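PDB 3II7: kelch-like protein 7 from Homo sapiens, which serves through its kelch domain as the substrate-recognition part of a CUL3-RBX1 E3 ubiquitin ligase that marks proteins for degradation. Local coordinates for residues A50-D55 with A97-G102; N56-L61 with C292-C297. All blocks are in the same frame, centred on the assembly; numbering follows the deposited sequence.

Interaction 1 (A50-D55 with A97-G102); sequences ACVFWD and ACAAEG
A50 CB meets A97 CB at 4.0 Å, small against small, where the innermost strands of two adjacent blades of the kelch beta-propeller run side by side. Strands 50-54 and 97-100 are nearly parallel, 16° apart, but their axes come no closer than 5.8 Å and the backbones form no direct hydrogen bond, so the blades meet mainly through side chains. At the other end W54 lays its indole along the turn that follows strand 97-100, with CE3 near A99 CB and the amide N of G102 over one ring face, 3.3 Å from CZ2. Between these two ends sits V52, modelled in two conformers; in one of them, with CG2 anti to the backbone N and CG1 between that N and the carbonyl carbon (chi1 45°), CG2 packs on A99 CB and CG1 on A97 CB, an arrangement that the other conformer may not share. Second-shell support comes from I104 of strand 103-107, on which V52, W54 and A99 all rest, and from T125, which touches W54 and hydrogen-bonds to G102. On the strand edges near V52, a water spans the two blades, donating to C51 O and to A97 O, each 3.2 Å from the water oxygen.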
loop_
_atom_site.group_PDB
_atom_site.type_symbol
_atom_site.label_atom_id
_atom_site.label_comp_id
_atom_site.label_asym_id
_atom_site.label_seq_id
_atom_site.Cartn_x
_atom_site.Cartn_y
_atom_site.Cartn_z
ATOM N N ALA A 50 -1.113 6.850 -4.321
ATOM C CA ALA A 50 -0.898 5.408 -4.269
ATOM C C ALA A 50 0.045 4.998 -5.370
ATOM O O ALA A 50 0.208 5.719 -6.348
ATOM C CB ALA A 50 -2.223 4.653 -4.414
ATOM N N CYS A 51 0.681 3.835 -5.203
ATOM C CA CYS A 51 1.543 3.318 -6.261
ATOM C C CYS A 51 1.319 1.833 -6.460
ATOM O O CYS A 51 0.740 1.171 -5.595
ATOM C CB CYS A 51 2.997 3.618 -5.995
ATOM S SG CYS A 51 3.768 2.540 -4.845
ATOM N N VAL A 52 1.708 1.326 -7.619
ATOM C CA VAL A 52 1.536 -0.078 -7.918
ATOM C C VAL A 52 2.552 -0.459 -8.987
ATOM O O VAL A 52 2.884 0.354 -9.839
ATOM C CB VAL A 52 0.053 -0.378 -8.387
ATOM C CG1 VAL A 52 -0.413 0.686 -9.406
ATOM C CG2 VAL A 52 -0.095 -1.778 -8.955
ATOM N N PHE A 53 3.046 -1.687 -8.909
ATOM C CA PHE A 53 3.994 -2.188 -9.885
ATOM C C PHE A 53 3.362 -3.230 -10.784
ATOM O O PHE A 53 2.681 -4.144 -10.294
ATOM C CB PHE A 53 5.191 -2.791 -9.184
ATOM C CG PHE A 53 6.189 -3.368 -10.107
ATOM C CD1 PHE A 53 7.083 -2.540 -10.787
ATOM C CD2 PHE A 53 6.267 -4.740 -10.309
ATOM C CE1 PHE A 53 8.043 -3.100 -11.637
ATOM C CE2 PHE A 53 7.208 -5.287 -11.178
ATOM C CZ PHE A 53 8.089 -4.482 -11.825
ATOM N N TRP A 54 3.589 -3.105 -12.097
ATOM C CA TRP A 54 3.212 -4.155 -13.054
ATOM C C TRP A 54 4.160 -4.141 -14.249
ATOM O O TRP A 54 4.375 -3.096 -14.836
ATOM C CB TRP A 54 1.770 -4.010 -13.557
ATOM C CG TRP A 54 1.414 -5.096 -14.487
ATOM C CD1 TRP A 54 1.356 -5.022 -15.848
ATOM C CD2 TRP A 54 1.178 -6.466 -14.152
ATOM N NE1 TRP A 54 1.073 -6.248 -16.378
ATOM C CE2 TRP A 54 0.946 -7.156 -15.357
ATOM C CE3 TRP A 54 1.115 -7.172 -12.941
ATOM C CZ2 TRP A 54 0.666 -8.523 -15.394
ATOM C CZ3 TRP A 54 0.823 -8.533 -12.977
ATOM C CH2 TRP A 54 0.604 -9.191 -14.196
ATOM N N ASP A 55 4.699 -5.319 -14.596
ATOM C CA ASP A 55 5.472 -5.516 -15.845
ATOM C C ASP A 55 6.461 -4.374 -16.124
ATOM O O ASP A 55 6.375 -3.643 -17.120
ATOM C CB ASP A 55 4.512 -5.717 -17.011
ATOM C CG ASP A 55 5.202 -6.118 -18.294
ATOM O OD1 ASP A 55 6.263 -6.787 -18.261
ATOM O OD2 ASP A 55 4.659 -5.754 -19.347
ATOM N N ALA A 97 -4.259 0.994 -4.334
ATOM C CA ALA A 97 -4.040 0.436 -5.664
ATOM C C ALA A 97 -3.304 -0.872 -5.615
ATOM O O ALA A 97 -2.463 -1.089 -4.722
ATOM C CB ALA A 97 -3.289 1.454 -6.573
ATOM N N CYS A 98 -3.574 -1.734 -6.602
ATOM C CA CYS A 98 -2.848 -2.964 -6.792
ATOM C C CYS A 98 -2.971 -3.395 -8.254
ATOM O O CYS A 98 -3.716 -2.783 -9.011
ATOM C CB CYS A 98 -3.292 -4.043 -5.802
ATOM S SG CYS A 98 -4.874 -4.761 -6.162
ATOM N N ALA A 99 -2.249 -4.447 -8.653
ATOM C CA ALA A 99 -2.316 -4.925 -10.030
ATOM C C ALA A 99 -2.662 -6.392 -10.067
ATOM O O ALA A 99 -2.202 -7.182 -9.216
ATOM C CB ALA A 99 -0.980 -4.709 -10.719
ATOM N N ALA A 100 -3.479 -6.761 -11.044
ATOM C CA ALA A 100 -3.793 -8.157 -11.300
ATOM C C ALA A 100 -3.972 -8.373 -12.794
ATOM O O ALA A 100 -4.803 -7.693 -13.420
ATOM C CB ALA A 100 -5.080 -8.576 -10.540
ATOM N N GLU A 101 -3.194 -9.307 -13.348
ATOM C CA GLU A 101 -3.346 -9.757 -14.757
ATOM C C GLU A 101 -3.422 -8.596 -15.777
ATOM O O GLU A 101 -4.311 -8.549 -16.630
ATOM C CB GLU A 101 -4.550 -10.691 -14.880
ATOM C CG GLU A 101 -4.470 -11.890 -13.893
ATOM C CD GLU A 101 -5.545 -12.961 -14.121
ATOM O OE1 GLU A 101 -5.895 -13.212 -15.294
ATOM O OE2 GLU A 101 -6.027 -13.555 -13.119
ATOM N N GLY A 102 -2.498 -7.652 -15.651
ATOM C CA GLY A 102 -2.365 -6.554 -16.629
ATOM C C GLY A 102 -3.259 -5.355 -16.400
ATOM O O GLY A 102 -3.183 -4.369 -17.151
HETATM O O HOH W 1 0.617 -1.869 -4.761
#

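Interaction 2 (N56-L61 with C292-C297); sequences NVVYIL and CVVDTC
V58 meets the last strand of the domain with both of its methyls: CG2 lies 3.8 Å from V294 CG1, and C292 SG sits 4.0 Å from CG1 as well as from CG2. The sulfur thus faces the fork of the valine, a position given by its chi1 of 65°, which swings SG between the backbone N and carbonyl carbon of C292 and up to the neighbouring blade. This small apolar cluster is the close-packed half of the contact, and V58 and V294 are both buried in it. Toward the last modelled residues the packing gives way to a looser, polar margin, where C297 is exposed to solvent. N56, in the turn before strand 57-61, brings its amide oxygen OD1 near two backbone carbonyls, 3.5 Å from C297 O and 3.7 Å from D295 O. Oxygen faces oxygen and neither approach is a hydrogen bond, so the contact here is one of proximity only. With N56 replaced by an alanine, the side of the turn facing C297 O is likely to lose its covering amide and leave a gap there. C297 has its own restraint: D295 OD1 takes a weak bond from C297 N at 3.3 Å, and the same oxygen also accepts a hydrogen bond from D12 N, next to the N-terminal strand. Strand 290-295 is an edge strand of its sheet, the inner strand of the blade, paired with 13-18; this joining of N- and C-terminal strands is the closure that completes the propeller ring. F53 of strand 50-54 touches both V58 and V294, while F18 of strand 13-18 also packs on V58, so the valine cluster lies where the hairpin 50-54/57-61 meets the closing blade.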
loop_
_atom_site.group_PDB
_atom_site.type_symbol
_atom_site.label_atom_id
_atom_site.label_comp_id
_atom_site.label_asym_id
_atom_site.label_seq_id
_atom_site.Cartn_x
_atom_site.Cartn_y
_atom_site.Cartn_z
ATOM N N ASN A 56 7.403 -4.252 -15.204
ATOM C CA ASN A 56 8.525 -3.309 -15.274
ATOM C C ASN A 56 8.204 -1.827 -15.052
ATOM O O ASN A 56 9.113 -0.985 -15.186
ATOM C CB ASN A 56 9.303 -3.479 -16.576
ATOM C CG ASN A 56 9.952 -4.849 -16.689
ATOM O OD1 ASN A 56 10.365 -5.438 -15.678
ATOM N ND2 ASN A 56 10.086 -5.340 -17.910
ATOM N N VAL A 57 6.962 -1.522 -14.680
ATOM C CA VAL A 57 6.520 -0.138 -14.492
ATOM C C VAL A 57 5.911 0.088 -13.108
ATOM O O VAL A 57 5.003 -0.672 -12.679
ATOM C CB VAL A 57 5.498 0.267 -15.579
ATOM C CG1 VAL A 57 5.079 1.757 -15.409
ATOM C CG2 VAL A 57 6.083 0.040 -16.977
ATOM N N VAL A 58 6.393 1.149 -12.426
ATOM C CA VAL A 58 5.746 1.680 -11.209
ATOM C C VAL A 58 4.799 2.776 -11.650
ATOM O O VAL A 58 5.219 3.729 -12.323
ATOM C CB VAL A 58 6.735 2.265 -10.215
ATOM C CG1 VAL A 58 5.986 2.866 -9.011
ATOM C CG2 VAL A 58 7.780 1.203 -9.720
ATOM N N TYR A 59 3.515 2.622 -11.307
ATOM C CA TYR A 59 2.497 3.649 -11.572
ATOM C C TYR A 59 2.225 4.407 -10.294
ATOM O O TYR A 59 1.951 3.786 -9.222
ATOM C CB TYR A 59 1.197 3.005 -12.057
ATOM C CG TYR A 59 1.355 2.274 -13.361
ATOM C CD1 TYR A 59 1.058 2.894 -14.571
ATOM C CD2 TYR A 59 1.802 0.979 -13.388
ATOM C CE1 TYR A 59 1.206 2.226 -15.771
ATOM C CE2 TYR A 59 1.936 0.277 -14.580
ATOM C CZ TYR A 59 1.646 0.906 -15.776
ATOM O OH TYR A 59 1.798 0.235 -16.951
ATOM N N ILE A 60 2.312 5.737 -10.386
ATOM C CA ILE A 60 2.011 6.631 -9.264
ATOM C C ILE A 60 0.762 7.399 -9.637
ATOM O O ILE A 60 0.716 8.077 -10.695
ATOM C CB ILE A 60 3.166 7.580 -8.989
ATOM C CG1 ILE A 60 4.369 6.782 -8.483
ATOM C CG2 ILE A 60 2.761 8.667 -7.909
ATOM C CD1 ILE A 60 5.613 7.566 -8.294
ATOM N N LEU A 61 -0.274 7.252 -8.822
ATOM C CA LEU A 61 -1.594 7.775 -9.187
ATOM C C LEU A 61 -2.352 8.341 -7.984
ATOM O O LEU A 61 -2.072 7.991 -6.830
ATOM C CB LEU A 61 -2.389 6.684 -9.937
ATOM C CG LEU A 61 -2.584 5.359 -9.205
ATOM C CD1 LEU A 61 -3.750 5.445 -8.236
ATOM C CD2 LEU A 61 -2.790 4.242 -10.213
ATOM N N CYS A 292 6.432 0.035 -2.988
ATOM C CA CYS A 292 5.992 -1.146 -3.704
ATOM C C CYS A 292 7.177 -2.063 -3.951
ATOM O O CYS A 292 8.340 -1.639 -3.860
ATOM C CB CYS A 292 5.288 -0.793 -5.029
ATOM S SG CYS A 292 6.324 -0.022 -6.247
ATOM N N VAL A 293 6.883 -3.322 -4.227
ATOM C CA VAL A 293 7.907 -4.280 -4.597
ATOM C C VAL A 293 8.057 -4.256 -6.112
ATOM O O VAL A 293 7.042 -4.313 -6.851
ATOM C CB VAL A 293 7.559 -5.698 -4.132
ATOM C CG1 VAL A 293 8.634 -6.731 -4.628
ATOM C CG2 VAL A 293 7.397 -5.706 -2.639
ATOM N N VAL A 294 9.296 -4.136 -6.580
ATOM C CA VAL A 294 9.594 -4.191 -8.004
ATOM C C VAL A 294 10.431 -5.428 -8.328
ATOM O O VAL A 294 11.231 -5.870 -7.529
ATOM C CB VAL A 294 10.347 -2.918 -8.503
ATOM C CG1 VAL A 294 9.633 -1.662 -8.096
ATOM C CG2 VAL A 294 11.733 -2.889 -8.020
ATOM N N ASP A 295 10.226 -5.972 -9.515
ATOM C CA ASP A 295 11.187 -6.867 -10.156
ATOM C C ASP A 295 12.029 -6.099 -11.216
ATOM O O ASP A 295 11.464 -5.499 -12.150
ATOM C CB ASP A 295 10.451 -7.989 -10.838
ATOM C CG ASP A 295 11.337 -9.164 -11.122
ATOM O OD1 ASP A 295 12.579 -9.015 -11.049
ATOM O OD2 ASP A 295 10.790 -10.243 -11.412
ATOM N N THR A 296 13.364 -6.121 -11.079
ATOM C CA THR A 296 14.249 -5.343 -11.983
ATOM C C THR A 296 14.769 -6.150 -13.206
ATOM O O THR A 296 15.631 -5.665 -13.948
ATOM C CB THR A 296 15.479 -4.715 -11.213
ATOM O OG1 THR A 296 16.320 -5.756 -10.698
ATOM C CG2 THR A 296 15.026 -3.805 -10.063
ATOM N N CYS A 297 14.230 -7.350 -13.427
ATOM C CA CYS A 297 14.730 -8.254 -14.496
ATOM C C CYS A 297 14.403 -7.786 -15.937
ATOM O O CYS A 297 13.299 -7.309 -16.235
ATOM C CB CYS A 297 14.203 -9.678 -14.276
ATOM S SG CYS A 297 12.405 -9.848 -14.441
#

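In the fold
Both interactions join one hairpin, strands 50-54 and 57-61, to its neighbours in the propeller ring: interaction 1 reaches the following blade, interaction 2 the blade that unites the N- and C-terminal strands. They are coupled through the hairpin itself, where V52 O probably hydrogen-bonds to Y59 N and A50 N to L61 O. Interaction 1 is the larger, 362 against 177 Å² of buried surface, and ranges from buried A50 and V52 to an aromatic on a glycine turn. Interaction 2 has a smaller core of two buried valines with a partly exposed cysteine, and a polar edge at C297. F53 CB also packs on V293 O, linking the two directly.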